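Local coordinates for outer surface protein (Borrelia burgdorferi, PDB 2YN7), which is of unknown molecular function but is an outer surface lipoprotein associated with the infectious phenotype of the Lyme disease spirochaete, this chain being the protein's largely helical C-terminal part, at residues E48-I53 / L111-M116; Y82-F87 / L120-S125; G96-A101 / S188-S193. One frame throughout, in Å; residues are numbered along the deposited sequence.

Contact 1: residues E48-I53 / L111-M116; sequences ELLDVI and LIRELM
Leu49 and Arg113 bring the two backbones nearest each other, CA to CA 5.8 Å, where the irregular segment 48-53 passes beside helical residues 111-116. Between the segments there is a single hydrogen bond, from side chain to main chain: Arg113 NE donates to Leu49 O at 2.8 Å with an N-H...O angle of 148°. The donor lies in the carbonyl plane, and the C=O...N angle of 157° places it somewhat off the C=O direction. Seen from Arg113, Leu49 O lies at the guanidinium edge, tilted a little out of its plane.

A bend at the third torsion of the arginine (chi3 -57°), after two extended ones, brings NE to the carbonyl, while Arg113 NH2 stays 3.8 Å from Leu49 O. Leu50 CD2 meets Arg113 CG at 3.6 Å, making the aliphatic stem part of the apolar packing. Leu49 crosses Ile112 at about a right angle, its CD1 set 3.6 Å from Ile112 CB and 3.7 Å from Ile112 CG2. One turn farther along the helix, Leu50 CD1 rests on Met116 CB at 4.0 Å.

Tyr103 and His109 also touch Leu49, and Met99 of helix 89-102 touches Ile112. Backbone hydrogen bonds between Leu50 and Leu67 and between Val52 and Pro65 tie the loop to a later part of the same long connection. The arrangement is that of an interhelical loop packed on a helix face, here formed by Ile112, Arg113 and Met116: two leucines lie against that face and a helix arginine gives one hydrogen bond to the loop backbone, within a helical domain of the Borrelia BbCRASP-1 family.

Contact 2: residues Y82-F87 / L120-S125; sequences YALMDF and LGTQIS
Ala83 presents its methyl to the amide of Gln123, with CB 3.6 Å from Gln123 NE2. At Leu84 the backbones come nearest, CA to CA 5.7 Å from Gln123, and Gln123 OE1 lies 3.4 Å from Leu84 CA. The leucine and glutamine side chains run antiparallel, each passing the other's flank, with Leu84 CB 4.1 Å from Gln123 CB. A bend at chi2 (69°) turns the amide alongside the last turn of helix 72-84. Leu84 CD1 meets Thr122 CG2 more loosely, at 4.3 Å.

No hydrogen bond joins the segments, yet the buried amide has partners at both ends, OE1 accepting from Arg172 NE and NE2 donating to Glu127 OE2, which would fix its rotation. Beyond Leu84 the helix closes in a Schellman motif: Asp86, with positive phi, is the C-prime residue, Phe87 N bonds to Tyr82 O at 2.8 Å, and Asp86 N to Ala83 O at 2.9 Å. The rim of one Phe87 ring face lies over Tyr82 C and Ala83 CA, the latter 3.7 Å above the plane. Helix 72-84 thus ends against helix 109-145; from helix 151-186, Arg172 NH2 bonds Ala83 O and salt-bridges Asp86 OD1, and Trp175 packs on Leu84 and Thr122.

Contact 3: residues G96-A101 / S188-S193; sequences GSIMEA and SNSSLS
Ser190 meets Ala101 through its hydroxyl end, OG standing 3.3 Å from Ala101 CB, with the two CB atoms 3.6 Å apart. At chi1 60° the hydroxyl sits between the backbone N and the carbonyl carbon of its own residue, an orientation that directs it at the helix surface. There it also comes alongside Ile98, 3.5 Å from Ile98 CA. The serine is therefore inserted against the methyl of Ala101 on one turn and the stem of Ile98 on the turn before. Ala101 extends the contact to the next residue, its CB lying 3.6 Å from Ser191 N and its CA 4.6 Å from Ser191 CA. Ile98 is in turn backed by Ile183 and Ala186 of helix 151-186.

Inside segment 188-193, Asn189 O accepts from Leu192 N and Ser193 OG, which arrive from opposite faces of its plane and brace the short 3-10 turn carrying Ser190.

The Ser190 hydroxyl meets Ala101 and Ile98 carbons by van der Waals contact; Ser97 O, 3.6 Å from Ser190 OG, is not hydrogen-bonded to it. Instead one water bridges, 2.7 Å from Ser190 OG and donating to Ser97 OG at 2.8 Å; Ser97 OG is itself hydrogen-bonded to Gln94 O. Solvent supplies the polar link.

Helix 109-145 serves contacts 1 and 2 in succession, their centres about 13 Å apart. Ile53 joins them directly: its CD1 lies 3.5 Å from Leu120 CD2, and its CG2 packs on Ile124 CD1. Contact 3, centred about 17 Å from contact 1, meets it through Met99, whose O is 3.5 Å from Ile112 CD1 and whose CE packs on Leu115 CD1. Contacts 2 and 3 do not touch; their centres are about 21 Å apart and their nearest atoms about 6 Å. Contact 2 lies near the chain centre, at about 3 Å, whereas contact 3 is about 22 Å from it. All three join parts of one helical domain.

Contact 1: residues E48-I53 / L111-M116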
ATOM      1  N   GLU A  48       7.593 -13.519  -7.899  1.00 21.59           N
ATOM      2  CA  GLU A  48       7.537 -14.983  -7.948  1.00 24.02           C
ATOM      3  C   GLU A  48       7.172 -15.622  -6.590  1.00 24.34           C
ATOM      4  O   GLU A  48       6.732 -16.769  -6.537  1.00 24.26           O
ATOM      5  CB  GLU A  48       8.884 -15.546  -8.461  1.00 25.85           C
ATOM      6  CG  GLU A  48       8.765 -16.791  -9.347  1.00 30.39           C
ATOM      7  CD  GLU A  48       9.979 -17.005 -10.251  1.00 31.18           C
ATOM      8  OE1 GLU A  48      11.114 -17.070  -9.750  1.00 32.32           O
ATOM      9  OE2 GLU A  48       9.815 -17.083 -11.481  1.00 34.34           O
ATOM     10  N   LEU A  49       7.336 -14.881  -5.494  1.00 24.35           N
ATOM     11  CA  LEU A  49       7.324 -15.473  -4.146  1.00 22.71           C
ATOM     12  C   LEU A  49       5.965 -15.442  -3.443  1.00 22.62           C
ATOM     13  O   LEU A  49       5.873 -15.832  -2.280  1.00 26.08           O
ATOM     14  CB  LEU A  49       8.398 -14.773  -3.273  1.00 21.84           C
ATOM     15  CG  LEU A  49       9.865 -14.980  -3.684  1.00 21.89           C
ATOM     16  CD1 LEU A  49      10.811 -14.114  -2.887  1.00 20.20           C
ATOM     17  CD2 LEU A  49      10.261 -16.443  -3.541  1.00 21.98           C
ATOM     18  N   LEU A  50       4.923 -15.002  -4.143  1.00 22.97           N
ATOM     19  CA  LEU A  50       3.587 -14.771  -3.572  1.00 22.51           C
ATOM     20  C   LEU A  50       2.555 -15.034  -4.638  1.00 22.04           C
ATOM     21  O   LEU A  50       2.838 -14.806  -5.804  1.00 20.46           O
ATOM     22  CB  LEU A  50       3.396 -13.282  -3.233  1.00 23.38           C
ATOM     23  CG  LEU A  50       3.865 -12.691  -1.926  1.00 24.58           C
ATOM     24  CD1 LEU A  50       3.553 -11.205  -1.885  1.00 22.95           C
ATOM     25  CD2 LEU A  50       3.176 -13.433  -0.778  1.00 24.57           C
ATOM     26  N   ASP A  51       1.360 -15.469  -4.226  1.00 20.58           N
ATOM     27  CA  ASP A  51       0.161 -15.383  -5.048  1.00 22.42           C
ATOM     28  C   ASP A  51      -0.621 -14.132  -4.657  1.00 22.63           C
ATOM     29  O   ASP A  51      -0.453 -13.576  -3.573  1.00 24.24           O
ATOM     30  CB  ASP A  51      -0.711 -16.643  -4.893  1.00 24.27           C
ATOM     31  CG  ASP A  51       0.087 -17.936  -5.181  1.00 25.08           C
ATOM     32  OD1 ASP A  51       1.153 -17.861  -5.823  1.00 28.13           O
ATOM     33  OD2 ASP A  51      -0.313 -19.018  -4.741  1.00 24.42           O
ATOM     34  N   VAL A  52      -1.450 -13.678  -5.565  1.00 23.09           N
ATOM     35  CA  VAL A  52      -2.362 -12.558  -5.321  1.00 24.41           C
ATOM     36  C   VAL A  52      -2.992 -12.537  -3.931  1.00 23.76           C
ATOM     37  O   VAL A  52      -3.600 -13.506  -3.517  1.00 22.16           O
ATOM     38  CB  VAL A  52      -3.432 -12.526  -6.414  1.00 23.61           C
ATOM     39  CG1 VAL A  52      -4.532 -11.523  -6.082  1.00 24.73           C
ATOM     40  CG2 VAL A  52      -2.744 -12.166  -7.727  1.00 23.50           C
ATOM     41  N   ILE A  53      -2.830 -11.398  -3.246  1.00 25.52           N
ATOM     42  CA  ILE A  53      -3.294 -11.170  -1.866  1.00 28.10           C
ATOM     43  C   ILE A  53      -4.815 -10.917  -1.728  1.00 29.04           C
ATOM     44  O   ILE A  53      -5.502 -11.592  -0.945  1.00 29.44           O
ATOM     45  CB  ILE A  53      -2.442 -10.060  -1.184  1.00 26.37           C
ATOM     46  CG1 ILE A  53      -1.008 -10.565  -1.019  1.00 27.27           C
ATOM     47  CG2 ILE A  53      -3.010  -9.677   0.167  1.00 25.28           C
ATOM     48  CD1 ILE A  53       0.047  -9.494  -0.772  1.00 27.07           C
ATOM     49  N   LEU A 111      12.479 -13.190   3.434  1.00 19.35           N
ATOM     50  CA  LEU A 111      12.570 -11.732   3.639  1.00 19.27           C
ATOM     51  C   LEU A 111      11.919 -10.946   2.485  1.00 19.49           C
ATOM     52  O   LEU A 111      11.050 -10.084   2.715  1.00 21.20           O
ATOM     53  CB  LEU A 111      14.019 -11.288   3.819  1.00 18.73           C
ATOM     54  CG  LEU A 111      14.303  -9.859   4.256  1.00 19.65           C
ATOM     55  CD1 LEU A 111      13.622  -9.453   5.576  1.00 19.82           C
ATOM     56  CD2 LEU A 111      15.817  -9.669   4.329  1.00 20.82           C
ATOM     57  N   ILE A 112      12.281 -11.303   1.249  1.00 18.55           N
ATOM     58  CA  ILE A 112      11.742 -10.654   0.094  1.00 18.17           C
ATOM     59  C   ILE A 112      10.219 -10.760   0.159  1.00 17.38           C
ATOM     60  O   ILE A 112       9.530  -9.748   0.057  1.00 17.18           O
ATOM     61  CB  ILE A 112      12.252 -11.261  -1.231  1.00 17.35           C
ATOM     62  CG1 ILE A 112      13.771 -11.165  -1.348  1.00 17.72           C
ATOM     63  CG2 ILE A 112      11.612 -10.531  -2.397  1.00 17.87           C
ATOM     64  CD1 ILE A 112      14.326 -11.834  -2.609  1.00 15.78           C
ATOM     65  N   ARG A 113       9.710 -11.981   0.333  1.00 17.94           N
ATOM     66  CA  ARG A 113       8.245 -12.205   0.509  1.00 17.62           C
ATOM     67  C   ARG A 113       7.642 -11.367   1.667  1.00 17.34           C
ATOM     68  O   ARG A 113       6.626 -10.744   1.494  1.00 17.33           O
ATOM     69  CB  ARG A 113       7.928 -13.675   0.687  1.00 16.34           C
ATOM     70  CG  ARG A 113       6.430 -13.937   0.794  1.00 17.82           C
ATOM     71  CD  ARG A 113       6.149 -15.379   1.218  1.00 17.00           C
ATOM     72  NE  ARG A 113       6.743 -16.408   0.322  1.00 17.64           N
ATOM     73  CZ  ARG A 113       7.803 -17.168   0.599  1.00 16.63           C
ATOM     74  NH1 ARG A 113       8.480 -17.036   1.738  1.00 17.04           N
ATOM     75  NH2 ARG A 113       8.214 -18.057  -0.298  1.00 16.20           N
ATOM     76  N   GLU A 114       8.297 -11.337   2.823  1.00 17.87           N
ATOM     77  CA  GLU A 114       7.868 -10.518   3.955  1.00 17.81           C
ATOM     78  C   GLU A 114       7.814  -9.032   3.547  1.00 18.10           C
ATOM     79  O   GLU A 114       6.814  -8.351   3.817  1.00 18.56           O
ATOM     80  CB  GLU A 114       8.859 -10.724   5.107  1.00 18.15           C
ATOM     81  CG  GLU A 114       8.366 -10.528   6.536  1.00 20.30           C
ATOM     82  CD  GLU A 114       6.995 -11.132   6.832  1.00 19.51           C
ATOM     83  OE1 GLU A 114       6.678 -12.296   6.480  1.00 20.55           O
ATOM     84  OE2 GLU A 114       6.195 -10.384   7.366  1.00 18.97           O
ATOM     85  N   LEU A 115       8.850  -8.553   2.840  1.00 16.93           N
ATOM     86  CA  LEU A 115       8.879  -7.146   2.387  1.00 16.85           C
ATOM     87  C   LEU A 115       7.720  -6.824   1.430  1.00 16.71           C
ATOM     88  O   LEU A 115       7.101  -5.778   1.542  1.00 15.94           O
ATOM     89  CB  LEU A 115      10.214  -6.798   1.729  1.00 15.79           C
ATOM     90  CG  LEU A 115      11.494  -6.765   2.561  1.00 15.91           C
ATOM     91  CD1 LEU A 115      12.640  -6.531   1.575  1.00 17.17           C
ATOM     92  CD2 LEU A 115      11.464  -5.668   3.619  1.00 15.52           C
ATOM     93  N   MET A 116       7.433  -7.733   0.509  1.00 16.72           N
ATOM     94  CA  MET A 116       6.373  -7.494  -0.473  1.00 18.80           C
ATOM     95  C   MET A 116       4.980  -7.549   0.124  1.00 17.73           C
ATOM     96  O   MET A 116       4.100  -6.818  -0.310  1.00 16.62           O
ATOM     97  CB  MET A 116       6.495  -8.473  -1.634  1.00 19.96           C
ATOM     98  CG  MET A 116       7.864  -8.352  -2.294  1.00 23.19           C
ATOM     99  SD  MET A 116       7.987  -6.872  -3.328  1.00 28.92           S
ATOM    100  CE  MET A 116       6.274  -6.791  -3.924  1.00 25.12           C
TER

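Contact 2: residues Y82-F87 / L120-S125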
ATOM      1  N   TYR A  82       2.749  -0.616  -7.507  1.00 20.24           N
ATOM      2  CA  TYR A  82       3.271   0.570  -8.199  1.00 19.77           C
ATOM      3  C   TYR A  82       2.568   1.815  -7.684  1.00 20.67           C
ATOM      4  O   TYR A  82       3.198   2.846  -7.505  1.00 21.45           O
ATOM      5  CB  TYR A  82       3.130   0.444  -9.738  1.00 19.17           C
ATOM      6  CG  TYR A  82       3.650  -0.848 -10.317  1.00 18.06           C
ATOM      7  CD1 TYR A  82       4.816  -1.469  -9.795  1.00 19.03           C
ATOM      8  CD2 TYR A  82       2.978  -1.484 -11.354  1.00 17.14           C
ATOM      9  CE1 TYR A  82       5.287  -2.686 -10.322  1.00 18.13           C
ATOM     10  CE2 TYR A  82       3.447  -2.663 -11.902  1.00 16.67           C
ATOM     11  CZ  TYR A  82       4.590  -3.270 -11.388  1.00 18.49           C
ATOM     12  OH  TYR A  82       5.040  -4.456 -11.946  1.00 17.69           O
ATOM     13  N   ALA A  83       1.260   1.720  -7.429  1.00 21.62           N
ATOM     14  CA  ALA A  83       0.546   2.763  -6.681  1.00 21.13           C
ATOM     15  C   ALA A  83       1.171   3.058  -5.307  1.00 23.04           C
ATOM     16  O   ALA A  83       1.247   4.240  -4.894  1.00 22.14           O
ATOM     17  CB  ALA A  83      -0.943   2.417  -6.523  1.00 20.31           C
ATOM     18  N   LEU A  84       1.602   2.004  -4.588  1.00 23.64           N
ATOM     19  CA  LEU A  84       2.294   2.198  -3.291  1.00 24.29           C
ATOM     20  C   LEU A  84       3.498   3.137  -3.464  1.00 25.22           C
ATOM     21  O   LEU A  84       3.786   3.938  -2.582  1.00 26.86           O
ATOM     22  CB  LEU A  84       2.718   0.880  -2.643  1.00 21.21           C
ATOM     23  CG  LEU A  84       3.557   0.974  -1.366  1.00 20.67           C
ATOM     24  CD1 LEU A  84       2.852   1.630  -0.189  1.00 19.44           C
ATOM     25  CD2 LEU A  84       4.004  -0.423  -0.990  1.00 21.02           C
ATOM     26  N   MET A  85       4.157   3.042  -4.617  1.00 25.46           N
ATOM     27  CA  MET A  85       5.346   3.822  -4.932  1.00 24.88           C
ATOM     28  C   MET A  85       5.023   4.962  -5.885  1.00 24.84           C
ATOM     29  O   MET A  85       5.903   5.378  -6.661  1.00 23.16           O
ATOM     30  CB  MET A  85       6.321   2.941  -5.680  1.00 27.69           C
ATOM     31  CG  MET A  85       6.458   1.541  -5.154  1.00 29.95           C
ATOM     32  SD  MET A  85       7.870   1.528  -4.070  1.00 33.31           S
ATOM     33  CE  MET A  85       9.052   0.687  -5.044  1.00 24.60           C
ATOM     34  N   ASP A  86       3.763   5.417  -5.879  1.00 25.57           N
ATOM     35  CA  ASP A  86       3.316   6.598  -6.662  1.00 25.54           C
ATOM     36  C   ASP A  86       3.555   6.545  -8.166  1.00 26.80           C
ATOM     37  O   ASP A  86       3.812   7.596  -8.776  1.00 28.41           O
ATOM     38  CB  ASP A  86       3.987   7.864  -6.130  1.00 25.92           C
ATOM     39  CG  ASP A  86       3.655   8.109  -4.688  1.00 25.48           C
ATOM     40  OD1 ASP A  86       2.481   7.938  -4.288  1.00 24.78           O
ATOM     41  OD2 ASP A  86       4.578   8.435  -3.941  1.00 29.79           O
ATOM     42  N   PHE A  87       3.440   5.376  -8.765  1.00 25.22           N
ATOM     43  CA  PHE A  87       3.703   5.137 -10.181  1.00 24.44           C
ATOM     44  C   PHE A  87       5.008   5.758 -10.670  1.00 24.16           C
ATOM     45  O   PHE A  87       5.130   6.200 -11.778  1.00 22.20           O
ATOM     46  CB  PHE A  87       2.509   5.489 -11.061  1.00 22.48           C
ATOM     47  CG  PHE A  87       1.244   4.789 -10.676  1.00 23.47           C
ATOM     48  CD1 PHE A  87       1.018   3.499 -11.029  1.00 23.41           C
ATOM     49  CD2 PHE A  87       0.286   5.426  -9.945  1.00 23.10           C
ATOM     50  CE1 PHE A  87      -0.131   2.863 -10.660  1.00 23.63           C
ATOM     51  CE2 PHE A  87      -0.870   4.799  -9.596  1.00 21.71           C
ATOM     52  CZ  PHE A  87      -1.070   3.510  -9.938  1.00 22.80           C
ATOM     53  N   LEU A 120       2.509  -4.397  -0.288  1.00 21.59           N
ATOM     54  CA  LEU A 120       1.293  -4.653  -1.028  1.00 21.89           C
ATOM     55  C   LEU A 120       0.156  -4.695  -0.010  1.00 20.18           C
ATOM     56  O   LEU A 120      -0.946  -4.201  -0.256  1.00 19.00           O
ATOM     57  CB  LEU A 120       1.472  -5.975  -1.753  1.00 24.79           C
ATOM     58  CG  LEU A 120       0.735  -6.427  -3.015  1.00 28.11           C
ATOM     59  CD1 LEU A 120       0.849  -5.367  -4.095  1.00 28.95           C
ATOM     60  CD2 LEU A 120       1.382  -7.732  -3.479  1.00 28.43           C
ATOM     61  N   GLY A 121       0.430  -5.245   1.170  1.00 20.15           N
ATOM     62  CA  GLY A 121      -0.578  -5.236   2.237  1.00 19.64           C
ATOM     63  C   GLY A 121      -0.923  -3.824   2.674  1.00 20.23           C
ATOM     64  O   GLY A 121      -2.094  -3.490   2.908  1.00 20.12           O
ATOM     65  N   THR A 122       0.082  -2.961   2.769  1.00 20.37           N
ATOM     66  CA  THR A 122      -0.208  -1.597   3.154  1.00 20.17           C
ATOM     67  C   THR A 122      -1.189  -0.934   2.135  1.00 22.93           C
ATOM     68  O   THR A 122      -2.156  -0.246   2.543  1.00 22.80           O
ATOM     69  CB  THR A 122       1.108  -0.800   3.282  1.00 20.54           C
ATOM     70  OG1 THR A 122       1.897  -1.321   4.363  1.00 18.84           O
ATOM     71  CG2 THR A 122       0.844   0.672   3.515  1.00 21.41           C
ATOM     72  N   GLN A 123      -0.922  -1.123   0.832  1.00 21.06           N
ATOM     73  CA  GLN A 123      -1.708  -0.489  -0.224  1.00 22.14           C
ATOM     74  C   GLN A 123      -3.142  -1.041  -0.314  1.00 22.76           C
ATOM     75  O   GLN A 123      -4.072  -0.298  -0.577  1.00 23.30           O
ATOM     76  CB  GLN A 123      -0.996  -0.571  -1.605  1.00 20.02           C
ATOM     77  CG  GLN A 123      -1.702   0.173  -2.754  1.00 20.10           C
ATOM     78  CD  GLN A 123      -1.680   1.700  -2.618  1.00 20.14           C
ATOM     79  OE1 GLN A 123      -0.856   2.263  -1.910  1.00 20.24           O
ATOM     80  NE2 GLN A 123      -2.579   2.374  -3.329  1.00 20.70           N
ATOM     81  N   ILE A 124      -3.315  -2.339  -0.110  1.00 24.22           N
ATOM     82  CA  ILE A 124      -4.634  -2.961  -0.234  1.00 23.85           C
ATOM     83  C   ILE A 124      -5.574  -2.453   0.888  1.00 24.42           C
ATOM     84  O   ILE A 124      -6.687  -2.017   0.628  1.00 25.86           O
ATOM     85  CB  ILE A 124      -4.513  -4.509  -0.275  1.00 22.25           C
ATOM     86  CG1 ILE A 124      -3.960  -4.942  -1.623  1.00 21.32           C
ATOM     87  CG2 ILE A 124      -5.854  -5.202  -0.029  1.00 22.74           C
ATOM     88  CD1 ILE A 124      -3.288  -6.295  -1.618  1.00 20.89           C
ATOM     89  N   SER A 125      -5.107  -2.505   2.120  1.00 26.39           N
ATOM     90  CA  SER A 125      -5.822  -1.998   3.287  1.00 26.36           C
ATOM     91  C   SER A 125      -6.129  -0.515   3.113  1.00 26.95           C
ATOM     92  O   SER A 125      -7.232  -0.087   3.399  1.00 29.08           O
ATOM     93  CB  SER A 125      -4.932  -2.152   4.514  1.00 26.90           C
ATOM     94  OG  SER A 125      -5.071  -3.427   5.066  1.00 31.48           O
TER

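Contact 3: residues G96-A101 / S188-S193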
ATOM      1  N   GLY A  96      13.031  -2.863  -7.190  1.00 18.01           N
ATOM      2  CA  GLY A  96      13.079  -4.166  -7.842  1.00 18.02           C
ATOM      3  C   GLY A  96      14.483  -4.765  -7.948  1.00 18.51           C
ATOM      4  O   GLY A  96      14.658  -5.986  -7.880  1.00 15.92           O
ATOM      5  N   SER A  97      15.478  -3.884  -8.108  1.00 19.00           N
ATOM      6  CA  SER A  97      16.829  -4.291  -8.377  1.00 18.47           C
ATOM      7  C   SER A  97      17.492  -4.781  -7.109  1.00 18.17           C
ATOM      8  O   SER A  97      18.296  -5.703  -7.166  1.00 18.55           O
ATOM      9  CB  SER A  97      17.642  -3.143  -9.010  1.00 19.40           C
ATOM     10  OG  SER A  97      17.929  -2.170  -8.027  1.00 22.96           O
ATOM     11  N   ILE A  98      17.155  -4.174  -5.970  1.00 19.97           N
ATOM     12  CA  ILE A  98      17.550  -4.718  -4.640  1.00 19.43           C
ATOM     13  C   ILE A  98      16.861  -6.054  -4.356  1.00 19.79           C
ATOM     14  O   ILE A  98      17.496  -6.961  -3.801  1.00 22.32           O
ATOM     15  CB  ILE A  98      17.256  -3.714  -3.508  1.00 19.54           C
ATOM     16  CG1 ILE A  98      18.006  -2.415  -3.799  1.00 18.99           C
ATOM     17  CG2 ILE A  98      17.593  -4.299  -2.129  1.00 18.24           C
ATOM     18  CD1 ILE A  98      17.325  -1.176  -3.263  1.00 19.00           C
ATOM     19  N   MET A  99      15.595  -6.198  -4.746  1.00 18.09           N
ATOM     20  CA  MET A  99      14.925  -7.494  -4.596  1.00 20.17           C
ATOM     21  C   MET A  99      15.610  -8.554  -5.441  1.00 21.67           C
ATOM     22  O   MET A  99      15.817  -9.674  -4.973  1.00 22.81           O
ATOM     23  CB  MET A  99      13.397  -7.462  -4.853  1.00 17.86           C
ATOM     24  CG  MET A  99      12.629  -6.460  -3.991  1.00 17.01           C
ATOM     25  SD  MET A  99      12.826  -6.765  -2.201  1.00 19.12           S
ATOM     26  CE  MET A  99      14.030  -5.521  -1.680  1.00 17.10           C
ATOM     27  N   GLU A 100      15.994  -8.184  -6.662  1.00 22.43           N
ATOM     28  CA  GLU A 100      16.691  -9.095  -7.565  1.00 23.91           C
ATOM     29  C   GLU A 100      18.077  -9.523  -7.016  1.00 23.91           C
ATOM     30  O   GLU A 100      18.419 -10.714  -7.057  1.00 23.38           O
ATOM     31  CB  GLU A 100      16.820  -8.466  -8.948  1.00 25.76           C
ATOM     32  CG  GLU A 100      17.759  -9.209  -9.879  1.00 29.66           C
ATOM     33  CD  GLU A 100      17.970  -8.435 -11.174  1.00 34.30           C
ATOM     34  OE1 GLU A 100      18.640  -7.383 -11.134  1.00 39.97           O
ATOM     35  OE2 GLU A 100      17.461  -8.868 -12.228  1.00 31.94           O
ATOM     36  N   ALA A 101      18.853  -8.565  -6.505  1.00 21.36           N
ATOM     37  CA  ALA A 101      20.081  -8.887  -5.763  1.00 22.67           C
ATOM     38  C   ALA A 101      19.813  -9.913  -4.651  1.00 22.15           C
ATOM     39  O   ALA A 101      20.483 -10.926  -4.614  1.00 24.80           O
ATOM     40  CB  ALA A 101      20.750  -7.635  -5.207  1.00 19.41           C
ATOM     41  N   SER A 188      22.286   1.441  -5.722  1.00 22.53           N
ATOM     42  CA  SER A 188      23.519   1.624  -6.482  1.00 23.22           C
ATOM     43  C   SER A 188      24.393   0.376  -6.642  1.00 25.26           C
ATOM     44  O   SER A 188      25.068   0.211  -7.675  1.00 23.34           O
ATOM     45  CB  SER A 188      24.347   2.749  -5.888  1.00 23.83           C
ATOM     46  OG  SER A 188      24.723   2.457  -4.556  1.00 24.49           O
ATOM     47  N   ASN A 189      24.347  -0.506  -5.638  1.00 26.53           N
ATOM     48  CA  ASN A 189      25.362  -1.540  -5.431  1.00 25.60           C
ATOM     49  C   ASN A 189      24.885  -2.902  -4.855  1.00 26.21           C
ATOM     50  O   ASN A 189      25.701  -3.764  -4.616  1.00 25.38           O
ATOM     51  CB  ASN A 189      26.462  -0.983  -4.509  1.00 26.73           C
ATOM     52  CG  ASN A 189      25.939  -0.517  -3.153  1.00 25.57           C
ATOM     53  OD1 ASN A 189      24.858  -0.886  -2.716  1.00 26.88           O
ATOM     54  ND2 ASN A 189      26.736   0.291  -2.471  1.00 26.29           N
ATOM     55  N   SER A 190      23.585  -3.109  -4.660  1.00 26.61           N
ATOM     56  CA  SER A 190      23.095  -4.354  -4.031  1.00 28.03           C
ATOM     57  C   SER A 190      23.667  -5.665  -4.618  1.00 30.06           C
ATOM     58  O   SER A 190      24.070  -6.565  -3.861  1.00 32.38           O
ATOM     59  CB  SER A 190      21.562  -4.392  -3.973  1.00 26.96           C
ATOM     60  OG  SER A 190      20.974  -4.313  -5.270  1.00 25.68           O
ATOM     61  N   SER A 191      23.712  -5.774  -5.944  1.00 31.50           N
ATOM     62  CA  SER A 191      24.225  -6.991  -6.607  1.00 33.69           C
ATOM     63  C   SER A 191      25.757  -7.142  -6.524  1.00 36.23           C
ATOM     64  O   SER A 191      26.329  -8.167  -6.936  1.00 32.26           O
ATOM     65  CB  SER A 191      23.786  -7.024  -8.068  1.00 36.92           C
ATOM     66  OG  SER A 191      24.694  -6.263  -8.858  1.00 38.32           O
ATOM     67  N   LEU A 192      26.403  -6.116  -5.975  1.00 39.23           N
ATOM     68  CA  LEU A 192      27.840  -6.096  -5.761  1.00 40.64           C
ATOM     69  C   LEU A 192      28.165  -6.361  -4.301  1.00 42.52           C
ATOM     70  O   LEU A 192      29.319  -6.523  -3.945  1.00 48.30           O
ATOM     71  CB  LEU A 192      28.378  -4.723  -6.142  1.00 43.10           C
ATOM     72  CG  LEU A 192      28.282  -4.365  -7.623  1.00 46.04           C
ATOM     73  CD1 LEU A 192      28.317  -2.849  -7.829  1.00 47.05           C
ATOM     74  CD2 LEU A 192      29.382  -5.081  -8.399  1.00 47.89           C
ATOM     75  N   SER A 193      27.155  -6.422  -3.469  1.00 39.42           N
ATOM     76  CA  SER A 193      27.352  -6.593  -2.050  1.00 37.23           C
ATOM     77  C   SER A 193      27.199  -8.015  -1.608  1.00 34.30           C
ATOM     78  O   SER A 193      26.603  -8.812  -2.256  1.00 30.09           O
ATOM     79  CB  SER A 193      26.378  -5.729  -1.263  1.00 37.95           C
ATOM     80  OG  SER A 193      26.085  -4.512  -1.910  1.00 39.43           O
TER
HETATM   81  O   HOH W   1      20.564  -2.378  -7.068  1.00 28.02           O